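Long-range contacts in pyocin S5 (Pseudomonas aeruginosa PAO1, PDB 6THK), which kills Pseudomonas as a bacteriocin and probably acts by forming pores that depolarise the cytoplasmic membrane: residues I47-N52 against S132-Y137; T65-E70 against Y171-S176; K108-L113 against E179-L184; P124-E129 against L165-A170; A139-W144 against Y155-L160. The protein carries 1 engineered substitution. One frame throughout, in Å; residues are numbered along the deposited sequence.

Contact 1. Residues I47-N52 against S132-Y137; sequences IYLQKN and SSLSIY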
# COMPACT_ATOMS: atom_id res chain seq x y z
N ILE A 47 60.93 44.01 62.45
CA ILE A 47 61.77 43.04 61.75
C ILE A 47 60.97 41.72 61.66
O ILE A 47 60.86 41.15 60.57
CB ILE A 47 63.16 42.90 62.46
CG1 ILE A 47 64.02 44.17 62.24
CG2 ILE A 47 63.92 41.64 62.01
CD1 ILE A 47 65.30 44.27 63.11
N TYR A 48 60.35 41.29 62.78
CA TYR A 48 59.53 40.08 62.83
C TYR A 48 58.38 40.17 61.81
O TYR A 48 58.23 39.26 61.00
CB TYR A 48 58.99 39.78 64.25
CG TYR A 48 58.05 38.58 64.29
CD1 TYR A 48 56.68 38.73 64.05
CD2 TYR A 48 58.54 37.30 64.53
CE1 TYR A 48 55.83 37.64 64.04
CE2 TYR A 48 57.69 36.19 64.50
CZ TYR A 48 56.33 36.37 64.27
OH TYR A 48 55.50 35.27 64.30
N LEU A 49 57.59 41.28 61.84
CA LEU A 49 56.47 41.49 60.92
C LEU A 49 56.92 41.44 59.45
O LEU A 49 56.23 40.83 58.63
CB LEU A 49 55.73 42.83 61.20
CG LEU A 49 54.97 42.98 62.53
CD1 LEU A 49 54.38 44.38 62.65
CD2 LEU A 49 53.87 41.96 62.67
N GLN A 50 58.07 42.08 59.12
CA GLN A 50 58.60 42.08 57.75
C GLN A 50 59.04 40.70 57.31
O GLN A 50 58.59 40.23 56.27
CB GLN A 50 59.75 43.07 57.58
CG GLN A 50 59.31 44.51 57.40
CD GLN A 50 60.48 45.40 57.10
OE1 GLN A 50 61.53 45.34 57.75
NE2 GLN A 50 60.33 46.27 56.12
N LYS A 51 59.89 40.03 58.10
CA LYS A 51 60.44 38.72 57.78
C LYS A 51 59.41 37.59 57.73
O LYS A 51 59.50 36.74 56.84
CB LYS A 51 61.56 38.36 58.79
CG LYS A 51 62.37 37.10 58.44
CD LYS A 51 63.22 36.60 59.61
CE LYS A 51 62.51 35.64 60.54
NZ LYS A 51 62.32 34.29 59.94
N ASN A 52 58.49 37.54 58.70
CA ASN A 52 57.55 36.44 58.89
C ASN A 52 56.17 36.62 58.28
O ASN A 52 55.50 35.63 58.01
CB ASN A 52 57.42 36.12 60.39
CG ASN A 52 58.74 35.77 61.04
OD1 ASN A 52 59.18 34.62 61.02
ND2 ASN A 52 59.42 36.77 61.58
N SER A 132 47.48 45.12 56.16
CA SER A 132 48.81 45.51 56.64
C SER A 132 49.42 44.27 57.29
O SER A 132 48.67 43.39 57.72
CB SER A 132 48.70 46.62 57.68
OG SER A 132 48.05 46.18 58.86
N SER A 133 50.75 44.20 57.40
CA SER A 133 51.41 43.07 58.05
C SER A 133 50.97 42.90 59.51
O SER A 133 50.97 41.77 60.01
CB SER A 133 52.93 43.18 57.94
OG SER A 133 53.41 44.49 58.17
N LEU A 134 50.52 43.99 60.17
CA LEU A 134 50.03 43.97 61.55
C LEU A 134 48.62 43.41 61.60
O LEU A 134 48.31 42.65 62.51
CB LEU A 134 50.11 45.37 62.22
CG LEU A 134 49.63 45.48 63.67
CD1 LEU A 134 50.57 44.76 64.64
CD2 LEU A 134 49.43 46.92 64.08
N SER A 135 47.77 43.77 60.62
CA SER A 135 46.41 43.26 60.51
C SER A 135 46.47 41.73 60.41
O SER A 135 45.84 41.05 61.21
CB SER A 135 45.71 43.87 59.30
OG SER A 135 44.48 43.21 59.02
N ILE A 136 47.32 41.20 59.50
CA ILE A 136 47.52 39.77 59.30
C ILE A 136 48.01 39.11 60.58
O ILE A 136 47.48 38.08 60.98
CB ILE A 136 48.43 39.47 58.07
CG1 ILE A 136 47.77 39.98 56.76
CG2 ILE A 136 48.71 37.97 57.98
CD1 ILE A 136 48.65 40.04 55.53
N TYR A 137 48.99 39.74 61.25
CA TYR A 137 49.55 39.24 62.50
C TYR A 137 48.49 39.07 63.60
O TYR A 137 48.47 38.03 64.26
CB TYR A 137 50.69 40.14 62.97
CG TYR A 137 51.22 39.79 64.35
CD1 TYR A 137 52.07 38.71 64.54
CD2 TYR A 137 50.87 40.55 65.47
CE1 TYR A 137 52.58 38.39 65.80
CE2 TYR A 137 51.35 40.24 66.74
CZ TYR A 137 52.21 39.16 66.90
OH TYR A 137 52.71 38.86 68.14

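Contact 2. Residues T65-E70 against Y171-S176; sequences TKEKKE and YYKQDS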
# COMPACT_ATOMS: atom_id res chain seq x y z
N THR A 65 49.07 36.01 41.53
CA THR A 65 48.67 36.83 40.39
C THR A 65 49.33 36.34 39.10
O THR A 65 48.68 36.37 38.05
CB THR A 65 48.98 38.33 40.62
OG1 THR A 65 50.34 38.48 40.99
CG2 THR A 65 48.08 38.96 41.67
N LYS A 66 50.61 35.87 39.18
CA LYS A 66 51.35 35.36 38.02
C LYS A 66 50.61 34.15 37.43
O LYS A 66 50.44 34.08 36.22
CB LYS A 66 52.79 34.99 38.38
N GLU A 67 50.13 33.24 38.31
CA GLU A 67 49.40 32.04 37.95
C GLU A 67 48.06 32.39 37.32
O GLU A 67 47.75 31.85 36.26
CB GLU A 67 49.19 31.14 39.17
CG GLU A 67 50.48 30.53 39.69
CD GLU A 67 50.34 29.80 41.01
OE1 GLU A 67 49.31 29.12 41.21
OE2 GLU A 67 51.27 29.91 41.85
N LYS A 68 47.29 33.33 37.92
CA LYS A 68 45.99 33.76 37.42
C LYS A 68 46.08 34.41 36.04
O LYS A 68 45.12 34.37 35.27
CB LYS A 68 45.24 34.67 38.42
CG LYS A 68 43.73 34.76 38.15
CD LYS A 68 42.98 35.67 39.09
CE LYS A 68 41.53 35.76 38.66
NZ LYS A 68 40.60 35.95 39.80
N LYS A 69 47.23 35.02 35.73
CA LYS A 69 47.45 35.66 34.44
C LYS A 69 47.73 34.59 33.37
O LYS A 69 47.32 34.79 32.22
CB LYS A 69 48.60 36.68 34.53
N GLU A 70 48.37 33.46 33.75
CA GLU A 70 48.77 32.39 32.82
C GLU A 70 47.92 31.09 32.80
O GLU A 70 48.24 30.19 32.00
CB GLU A 70 50.23 31.97 33.10
CG GLU A 70 51.26 33.09 33.21
CD GLU A 70 52.66 32.64 33.60
OE1 GLU A 70 52.81 31.55 34.18
OE2 GLU A 70 53.61 33.40 33.31
N TYR A 171 44.42 29.89 49.18
CA TYR A 171 43.49 30.96 48.82
C TYR A 171 43.68 31.46 47.38
O TYR A 171 42.70 31.60 46.66
CB TYR A 171 43.54 32.13 49.81
CG TYR A 171 42.81 33.38 49.35
CD1 TYR A 171 41.42 33.44 49.31
CD2 TYR A 171 43.52 34.51 48.93
CE1 TYR A 171 40.75 34.57 48.86
CE2 TYR A 171 42.86 35.65 48.48
CZ TYR A 171 41.48 35.68 48.46
OH TYR A 171 40.82 36.81 48.02
N TYR A 172 44.93 31.75 46.99
CA TYR A 172 45.23 32.23 45.65
C TYR A 172 45.19 31.11 44.60
O TYR A 172 44.99 31.39 43.43
CB TYR A 172 46.56 33.02 45.62
CG TYR A 172 46.49 34.34 46.37
CD1 TYR A 172 45.67 35.38 45.94
CD2 TYR A 172 47.26 34.55 47.51
CE1 TYR A 172 45.60 36.58 46.63
CE2 TYR A 172 47.22 35.77 48.20
CZ TYR A 172 46.38 36.78 47.76
OH TYR A 172 46.31 37.96 48.45
N LYS A 173 45.35 29.84 45.03
CA LYS A 173 45.27 28.66 44.16
C LYS A 173 43.81 28.44 43.79
O LYS A 173 43.50 28.28 42.61
CB LYS A 173 45.87 27.41 44.83
CG LYS A 173 47.39 27.31 44.70
CD LYS A 173 47.85 26.55 43.45
CE LYS A 173 49.35 26.54 43.29
NZ LYS A 173 50.04 25.71 44.31
N GLN A 174 42.89 28.50 44.79
CA GLN A 174 41.46 28.33 44.53
C GLN A 174 40.88 29.50 43.76
O GLN A 174 39.92 29.31 43.02
CB GLN A 174 40.66 28.03 45.82
CG GLN A 174 40.51 29.18 46.83
CD GLN A 174 39.45 30.20 46.47
OE1 GLN A 174 38.35 29.87 46.01
NE2 GLN A 174 39.79 31.47 46.63
N ASP A 175 41.44 30.71 43.92
CA ASP A 175 40.97 31.89 43.21
C ASP A 175 41.30 31.78 41.71
O ASP A 175 40.43 32.05 40.88
CB ASP A 175 41.58 33.16 43.81
CG ASP A 175 41.52 34.36 42.89
OD1 ASP A 175 40.41 34.91 42.72
OD2 ASP A 175 42.57 34.73 42.33
N SER A 176 42.54 31.42 41.37
CA SER A 176 42.94 31.30 39.98
C SER A 176 42.21 30.10 39.35
O SER A 176 41.64 30.25 38.27
CB SER A 176 44.46 31.18 39.84
OG SER A 176 44.98 30.06 40.54
O HOH W 1 46.31 27.56 40.55

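Contact 3. Residues K108-L113 against E179-L184; sequences KMESDL and EAVKVL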
# COMPACT_ATOMS: atom_id res chain seq x y z
N LYS A 108 39.23 17.25 36.51
CA LYS A 108 40.48 17.28 37.28
C LYS A 108 40.66 18.65 37.95
O LYS A 108 41.07 18.72 39.11
CB LYS A 108 41.69 16.90 36.39
CG LYS A 108 43.09 17.06 37.02
CD LYS A 108 43.30 16.21 38.28
CE LYS A 108 44.58 16.57 38.99
NZ LYS A 108 44.65 15.94 40.34
N MET A 109 40.33 19.74 37.22
CA MET A 109 40.40 21.12 37.69
C MET A 109 39.41 21.39 38.81
O MET A 109 39.76 22.09 39.75
CB MET A 109 40.13 22.08 36.55
CG MET A 109 41.37 22.48 35.81
SD MET A 109 41.01 23.15 34.18
CE MET A 109 40.17 24.61 34.60
N GLU A 110 38.18 20.85 38.69
CA GLU A 110 37.11 20.97 39.69
C GLU A 110 37.48 20.25 41.01
O GLU A 110 37.07 20.71 42.07
CB GLU A 110 35.79 20.38 39.16
CG GLU A 110 34.97 21.27 38.25
CD GLU A 110 33.76 20.60 37.61
OE1 GLU A 110 32.90 21.33 37.08
OE2 GLU A 110 33.68 19.35 37.62
N SER A 111 38.19 19.10 40.92
CA SER A 111 38.57 18.32 42.10
C SER A 111 39.70 18.99 42.86
O SER A 111 39.67 18.99 44.10
CB SER A 111 38.89 16.87 41.75
OG SER A 111 39.65 16.79 40.56
N ASP A 112 40.66 19.62 42.13
CA ASP A 112 41.76 20.40 42.69
C ASP A 112 41.17 21.65 43.33
O ASP A 112 41.58 22.00 44.44
CB ASP A 112 42.77 20.81 41.60
CG ASP A 112 43.53 19.66 40.98
OD1 ASP A 112 43.44 18.53 41.50
OD2 ASP A 112 44.21 19.89 39.95
N LEU A 113 40.17 22.30 42.64
CA LEU A 113 39.46 23.47 43.14
C LEU A 113 38.83 23.15 44.50
O LEU A 113 39.07 23.89 45.44
CB LEU A 113 38.40 23.97 42.16
CG LEU A 113 37.64 25.26 42.54
CD1 LEU A 113 38.59 26.41 42.81
CD2 LEU A 113 36.67 25.67 41.46
N GLU A 179 38.56 30.85 38.28
CA GLU A 179 38.47 31.56 37.01
C GLU A 179 38.73 30.61 35.84
O GLU A 179 38.01 30.65 34.84
CB GLU A 179 39.47 32.74 36.99
CG GLU A 179 39.02 33.91 36.13
CD GLU A 179 37.84 34.72 36.65
OE1 GLU A 179 37.67 34.82 37.89
OE2 GLU A 179 37.08 35.26 35.82
N ALA A 180 39.74 29.72 35.97
CA ALA A 180 40.11 28.75 34.94
C ALA A 180 38.95 27.81 34.60
O ALA A 180 38.75 27.49 33.43
CB ALA A 180 41.33 27.96 35.38
N VAL A 181 38.20 27.39 35.64
CA VAL A 181 37.03 26.50 35.57
C VAL A 181 35.86 27.22 34.86
O VAL A 181 35.24 26.62 33.99
CB VAL A 181 36.64 25.97 36.99
CG1 VAL A 181 35.24 25.37 37.02
CG2 VAL A 181 37.66 24.96 37.51
N LYS A 182 35.57 28.51 35.22
CA LYS A 182 34.50 29.32 34.63
C LYS A 182 34.69 29.45 33.12
O LYS A 182 33.73 29.29 32.37
CB LYS A 182 34.43 30.71 35.27
CG LYS A 182 33.72 30.72 36.62
CD LYS A 182 34.00 32.01 37.41
CE LYS A 182 33.18 32.11 38.67
NZ LYS A 182 33.60 31.11 39.69
N VAL A 183 35.94 29.72 32.69
CA VAL A 183 36.31 29.85 31.28
C VAL A 183 36.19 28.50 30.56
O VAL A 183 35.53 28.47 29.52
CB VAL A 183 37.70 30.52 31.10
CG1 VAL A 183 38.14 30.51 29.64
CG2 VAL A 183 37.69 31.95 31.65
N LEU A 184 36.78 27.40 31.10
CA LEU A 184 36.71 26.06 30.50
C LEU A 184 35.27 25.55 30.37
O LEU A 184 34.91 25.09 29.30
CB LEU A 184 37.62 25.02 31.18
CG LEU A 184 37.70 23.61 30.53
CD1 LEU A 184 38.14 23.66 29.05
CD2 LEU A 184 38.63 22.71 31.28

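Contact 4. Residues P124-E129 against L165-A170; sequences PFIDYE and LERAVA. With ZN (zinc ion), chain F.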
# COMPACT_ATOMS: atom_id res chain seq x y z
N PRO A 124 39.55 31.63 58.87
CA PRO A 124 38.77 32.80 58.45
C PRO A 124 39.28 33.45 57.16
O PRO A 124 40.40 33.18 56.75
CB PRO A 124 38.94 33.77 59.62
CG PRO A 124 40.26 33.41 60.20
CD PRO A 124 40.38 31.92 60.05
N PHE A 125 38.46 34.30 56.56
CA PHE A 125 38.83 34.98 55.32
C PHE A 125 39.68 36.22 55.57
O PHE A 125 39.23 37.21 56.15
CB PHE A 125 37.60 35.29 54.45
CG PHE A 125 37.94 36.12 53.23
CD1 PHE A 125 38.83 35.64 52.27
CD2 PHE A 125 37.41 37.39 53.06
CE1 PHE A 125 39.19 36.43 51.17
CE2 PHE A 125 37.75 38.16 51.95
CZ PHE A 125 38.64 37.68 51.01
N ILE A 126 40.92 36.17 55.07
CA ILE A 126 41.84 37.28 55.16
C ILE A 126 42.22 37.67 53.73
O ILE A 126 42.79 36.84 53.01
CB ILE A 126 43.09 36.94 56.05
CG1 ILE A 126 42.69 36.21 57.37
CG2 ILE A 126 43.91 38.21 56.34
CD1 ILE A 126 43.82 35.51 58.11
N ASP A 127 41.87 38.90 53.29
CA ASP A 127 42.22 39.36 51.94
C ASP A 127 43.62 39.92 52.04
O ASP A 127 43.80 41.13 52.15
CB ASP A 127 41.22 40.42 51.43
CG ASP A 127 41.03 40.41 49.92
OD1 ASP A 127 41.15 39.32 49.31
OD2 ASP A 127 40.69 41.47 49.37
N TYR A 128 44.61 39.00 52.02
CA TYR A 128 46.05 39.21 52.21
C TYR A 128 46.62 40.47 51.55
O TYR A 128 47.31 41.24 52.22
CB TYR A 128 46.85 37.98 51.77
CG TYR A 128 46.38 36.70 52.43
CD1 TYR A 128 46.68 36.43 53.76
CD2 TYR A 128 45.63 35.77 51.72
CE1 TYR A 128 46.24 35.26 54.37
CE2 TYR A 128 45.16 34.61 52.33
CZ TYR A 128 45.48 34.35 53.65
OH TYR A 128 45.03 33.20 54.24
N GLU A 129 46.33 40.68 50.26
CA GLU A 129 46.81 41.81 49.46
C GLU A 129 46.36 43.18 50.00
O GLU A 129 47.07 44.16 49.82
CB GLU A 129 46.43 41.63 47.96
CG GLU A 129 45.11 42.24 47.48
CD GLU A 129 43.96 41.29 47.19
OE1 GLU A 129 44.10 40.08 47.47
OE2 GLU A 129 42.93 41.77 46.68
N LEU A 165 50.47 30.38 56.09
CA LEU A 165 51.09 30.70 54.81
C LEU A 165 50.72 29.64 53.77
O LEU A 165 50.58 29.96 52.59
CB LEU A 165 52.61 30.84 54.94
CG LEU A 165 53.09 32.07 55.72
CD1 LEU A 165 54.53 31.92 56.13
CD2 LEU A 165 52.88 33.36 54.94
N GLU A 166 50.53 28.37 54.21
CA GLU A 166 50.09 27.29 53.31
C GLU A 166 48.65 27.60 52.87
O GLU A 166 48.34 27.47 51.69
CB GLU A 166 50.16 25.92 54.01
CG GLU A 166 50.27 24.75 53.04
CD GLU A 166 49.86 23.39 53.56
OE1 GLU A 166 49.41 22.55 52.74
OE2 GLU A 166 49.98 23.14 54.79
N ARG A 167 47.81 28.08 53.81
CA ARG A 167 46.43 28.49 53.59
C ARG A 167 46.35 29.73 52.67
O ARG A 167 45.37 29.86 51.92
CB ARG A 167 45.71 28.72 54.92
CG ARG A 167 44.19 28.63 54.83
CD ARG A 167 43.51 28.69 56.17
NE ARG A 167 43.65 30.00 56.80
CZ ARG A 167 42.75 30.98 56.68
NH1 ARG A 167 41.66 30.80 55.95
NH2 ARG A 167 42.95 32.14 57.29
N ALA A 168 47.38 30.61 52.72
CA ALA A 168 47.48 31.80 51.85
C ALA A 168 47.72 31.37 50.40
O ALA A 168 47.16 31.96 49.48
CB ALA A 168 48.60 32.72 52.32
N VAL A 169 48.54 30.31 50.20
CA VAL A 169 48.81 29.73 48.88
C VAL A 169 47.50 29.12 48.39
O VAL A 169 47.05 29.47 47.30
CB VAL A 169 49.98 28.71 48.91
CG1 VAL A 169 49.99 27.82 47.67
CG2 VAL A 169 51.31 29.42 49.06
N ALA A 170 46.84 28.29 49.25
CA ALA A 170 45.54 27.67 48.99
C ALA A 170 44.49 28.69 48.52
O ALA A 170 43.80 28.41 47.54
CB ALA A 170 45.04 26.95 50.24
ZN ZN F . 42.04 40.14 47.54

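Contact 5. Residues A139-W144 against Y155-L160; sequences AWVKIW and YPFQQL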
# COMPACT_ATOMS: atom_id res chain seq x y z
N ALA A 139 45.26 38.87 63.23
CA ALA A 139 44.28 37.90 62.81
C ALA A 139 44.86 36.53 63.14
O ALA A 139 44.17 35.68 63.67
CB ALA A 139 44.01 38.02 61.33
N TRP A 140 46.13 36.33 62.82
CA TRP A 140 46.78 35.06 63.10
C TRP A 140 46.86 34.78 64.60
O TRP A 140 46.67 33.66 65.04
CB TRP A 140 48.17 35.00 62.48
CG TRP A 140 48.15 34.83 61.01
CD1 TRP A 140 47.06 34.70 60.22
CD2 TRP A 140 49.28 34.79 60.13
NE1 TRP A 140 47.43 34.57 58.91
CE2 TRP A 140 48.79 34.63 58.83
CE3 TRP A 140 50.66 34.88 60.32
CZ2 TRP A 140 49.62 34.55 57.73
CZ3 TRP A 140 51.48 34.80 59.23
CH2 TRP A 140 50.96 34.64 57.95
N VAL A 141 47.13 35.82 65.39
CA VAL A 141 47.22 35.67 66.83
C VAL A 141 45.88 35.22 67.40
O VAL A 141 45.84 34.34 68.25
CB VAL A 141 47.61 36.98 67.50
CG1 VAL A 141 47.23 36.95 68.97
CG2 VAL A 141 49.09 37.24 67.33
N LYS A 142 44.80 35.79 66.89
CA LYS A 142 43.46 35.44 67.34
C LYS A 142 43.18 33.98 67.05
O LYS A 142 42.55 33.30 67.84
CB LYS A 142 42.42 36.33 66.67
N ILE A 143 43.63 33.49 65.90
CA ILE A 143 43.43 32.08 65.57
C ILE A 143 44.18 31.21 66.57
O ILE A 143 43.65 30.24 67.07
CB ILE A 143 43.95 31.75 64.16
CG1 ILE A 143 43.12 32.47 63.11
CG2 ILE A 143 43.91 30.25 63.92
CD1 ILE A 143 43.71 32.41 61.71
N TRP A 144 45.41 31.59 66.87
CA TRP A 144 46.24 30.84 67.80
C TRP A 144 45.67 30.81 69.20
O TRP A 144 45.67 29.78 69.85
CB TRP A 144 47.65 31.41 67.83
CG TRP A 144 48.65 30.49 68.42
CD1 TRP A 144 48.91 29.22 68.05
CD2 TRP A 144 49.56 30.79 69.49
NE1 TRP A 144 49.91 28.69 68.81
CE2 TRP A 144 50.33 29.64 69.70
CE3 TRP A 144 49.79 31.91 70.27
CZ2 TRP A 144 51.31 29.58 70.68
CZ3 TRP A 144 50.77 31.85 71.24
CH2 TRP A 144 51.52 30.69 71.43
N TYR A 155 51.77 23.20 69.90
CA TYR A 155 51.55 23.91 68.66
C TYR A 155 51.97 25.34 68.85
O TYR A 155 51.18 26.18 69.21
CB TYR A 155 50.06 23.87 68.35
CG TYR A 155 49.65 24.32 66.97
CD1 TYR A 155 50.21 23.76 65.84
CD2 TYR A 155 48.68 25.28 66.80
CE1 TYR A 155 49.81 24.17 64.59
CE2 TYR A 155 48.29 25.68 65.56
CZ TYR A 155 48.85 25.12 64.46
OH TYR A 155 48.45 25.53 63.24
N PRO A 156 53.23 25.63 68.58
CA PRO A 156 53.73 27.00 68.76
C PRO A 156 53.21 27.99 67.71
O PRO A 156 52.69 27.57 66.67
CB PRO A 156 55.25 26.84 68.65
CG PRO A 156 55.43 25.66 67.77
CD PRO A 156 54.31 24.72 68.11
N PHE A 157 53.36 29.30 67.99
CA PHE A 157 52.92 30.35 67.08
C PHE A 157 53.61 30.30 65.74
O PHE A 157 52.97 30.57 64.73
CB PHE A 157 53.04 31.75 67.70
CG PHE A 157 52.40 32.83 66.85
CD1 PHE A 157 51.02 33.00 66.83
CD2 PHE A 157 53.18 33.65 66.04
CE1 PHE A 157 50.44 33.98 66.03
CE2 PHE A 157 52.59 34.65 65.26
CZ PHE A 157 51.22 34.80 65.25
N GLN A 158 54.91 29.95 65.73
CA GLN A 158 55.70 29.83 64.50
C GLN A 158 55.17 28.71 63.62
O GLN A 158 55.27 28.80 62.39
CB GLN A 158 57.19 29.65 64.80
CG GLN A 158 57.83 30.85 65.51
CD GLN A 158 57.41 32.20 64.96
OE1 GLN A 158 57.56 32.50 63.77
NE2 GLN A 158 56.87 33.03 65.83
N GLN A 159 54.59 27.65 64.26
CA GLN A 159 53.99 26.50 63.59
C GLN A 159 52.72 26.92 62.91
O GLN A 159 52.50 26.52 61.76
CB GLN A 159 53.74 25.32 64.53
CG GLN A 159 53.55 23.97 63.81
CD GLN A 159 54.58 23.62 62.75
OE1 GLN A 159 55.74 24.06 62.77
NE2 GLN A 159 54.17 22.80 61.79
N LEU A 160 51.95 27.79 63.56
CA LEU A 160 50.72 28.31 63.00
C LEU A 160 51.02 29.22 61.82
O LEU A 160 50.32 29.19 60.82
CB LEU A 160 49.93 29.08 64.05
CG LEU A 160 48.70 29.77 63.48
CD1 LEU A 160 47.54 28.79 63.40
CD2 LEU A 160 48.31 30.99 64.29

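Contact 1. Residues I47-N52 against S132-Y137
In a nearly perpendicular helix crossing, Y48 and L49 of helix 42-87 meet the first turn of helix 133-145 through S133, L134 and Y137. The axes of the two short helical segments approach to 10.0 Å and cross at 84°. L49 sits at the centre. Its methyl CD2 lies 3.7 Å from Y137 CB, at the root of the tyrosine side chain. The other methyl, L49 CD1, reaches L134 CD1 at a looser 4.3 Å. S133 is small, and here the backbones come nearest, with L49 CA and S133 CA 6.0 Å apart.

S132 is the N-cap of helix 133-145. Its OG accepts from S135 N at 3.0 Å. The crossing lies at the start of that helix.

The two tyrosines meet beside the leucine. With chi1 at 175° the Y48 ring is carried toward Y137. Y48 CE1 is 3.8 Å from Y137 CE1, and the ring planes are turned 78° apart. N52 CG lies over one face of the Y48 ring. N52 is held there by a bond from its ND2 to Y48 O of 2.8 Å. Y48 O also takes N52 N, so two donors share this carbonyl. The hydroxyl of Y48 is bonded to Q158 on helix 157-212, while I53 of helix 42-87 packs against S133 and I136.

Contact 2. Residues T65-E70 against Y171-S176
K68 and D175 meet with their side chains at about a right angle. A chi1 of -161° swings the lysine chain away from its own backbone N and across from helix 42-87 to the carboxylate. K68 NZ makes a salt bridge to D175 OD1 at 3.1 Å. It comes from the syn side, but 30° out of the carboxylate plane. The bond from K68 NZ to D175 OD2 is weak at 3.4 Å. E179 is a second, long and weak ion partner of the same lysine.

The contact joins two nearly parallel helices, 42-87 and 157-212. Their short segments run at 14° to each other, 9.2 Å apart between axes. A coiled coil is predicted to begin within 171-176. S176 faces the root of the lysine, with K68 CB 3.8 Å from S176 CB.

E67 and K173 slant past each other on another part of the interface. E67 OE1 lies 3.3 Å from K173 CE, a carbon, and the ammonium group itself is not in contact. A water lies 2.8 Å from S176 OG and donates weakly to E67 OE1. The side chain of D175 is about 7 Å from a bound zinc ion, whose ligand E129 is bonded to the hydroxyl of Y172.

Contact 3. Residues K108-L113 against E179-L184
M109 does most of the packing between helix 95-121 and helix 157-212. Its chain bends at the last torsion (chi3 66°), which turns the terminal methyl onto the other helix. There M109 CE lies 3.6 Å from A180 CB and 3.4 Å from A180 O. The sulfur takes another partner, with M109 SD 3.8 Å from L184 CD2. V181 fills in beside the methionine. Its CG2 branch is 3.9 Å from M109 CE and equally near M109 CB. These residues are all buried, and the side chains that meet here are apolar.

The contact is looser toward its margins. L113 slants past V181, with L113 CD2 4.1 Å from V181 CG2. E110 CG comes only to 4.3 Å from V181 CG1. The carboxylate of E110 has its partner further along, in a salt bridge to R185. K108 is exposed and D112 partly exposed, on the side of helix 95-121 turned from the contact. There K108 NZ bridges to D112 OD1 at 3.1 Å, on the syn lone pair, one turn along the same helix.

Helix 42-87 closes another side of the buried part, where V75 touches M109 and L184, and I71 touches A180. The 108-113 and 179-184 segments run at 153°, close to antiparallel, with axes 9.9 Å apart. This is the apolar side-chain packing of an antiparallel helix pair, here in a bundle of at least three helices.

Contact 4. Residues P124-E129 against L165-A170
The ring of Y128 lies between A168 and a backbone oxygen. A168 CB sits over one face as a CH-pi contact, 3.9 Å from the ring centroid and 17° off the normal. I126 O lies over the opposite face, also offset toward the rim. The guanidinium of R167 has Y128 OH above one face and P124 O at its edge, near the plane. R167 grips this carbonyl end-on, with R167 NH1 and R167 NH2 each 2.8 Å from P124 O. NH2 comes in the carbonyl plane, whereas NH1 stands 39° above it. I126 CD1 also meets the guanidinium edge, 3.6 Å from R167 NH2. E164 forms a salt bridge with the same arginine, and F120 O is a further acceptor, so the buried guanidinium has several polar partners.

D127 OD1 is 2.1 Å from a zinc ion, and E129 binds it through both carboxylate oxygens, with OE2 at 2.0 Å. D127 is the centre of an inverse gamma turn in this zinc site, which lies in the loop between helices 95-121 and 133-145.

Contact 5. Residues A139-W144 against Y155-L160
W144, F157 and L160 have the most surface buried here. A chi1 of -163° lays W144 over the start of helix 157-212. The indole N-H of W144 is used in its ring plane, where NE1 donates to Y155 O at 2.8 Å with an N-H...O angle of 159°. This bond and the packing of F157 help to fix the rotation of the indole.

F157 lies against one face of that indole. F157 CB stands 3.9 Å from the centroid of the W144 six-membered ring, almost on its normal, in a CH-pi contact. The phenyl ring then turns its edge to the five-membered ring, as an offset edge-to-face pair with the planes at 76°. Further along the ring, F157 CE1 meets V141 CG2 at 3.8 Å. Y155 completes an aromatic cluster.

L160 packs at the root of the W144 side chain. Its CD2 is 3.6 Å from W144 CB and as close as 3.2 Å to W140 O, a tight fit. The other methyl, L160 CD1, touches I143 CG2 at 3.9 Å.

R152 of helix 149-154, between the segments in sequence, makes a cation-pi contact with W144. The contact joins the end of helix 133-145 to the start of helix 157-212. Helix 42-87 borders it, with Y48 on F157 and I53 on W140, and loop residues I126 and P124 pack on W140 and I143.

All five contacts lie at one end of a long, mostly helical molecule, with centres 59 to 91 Å from the centre of the chain. Contacts 5, 4, 2 and 3 follow each other along helix 157-212, with successive centres about 14, 12 and 11 Å apart. Contact 1 lies beside contact 5, about 13 Å away, and shares helix 133-145 with it. Contacts 1 and 2 share helix 42-87. Along the chain, contact 5 is nested inside contact 4, and contact 4 inside contacts 2 and 3. Helix 157-212 therefore gathers helices 42-87, 95-121 and 133-145 into one bundle, with a zinc site where contacts 2 and 4 touch.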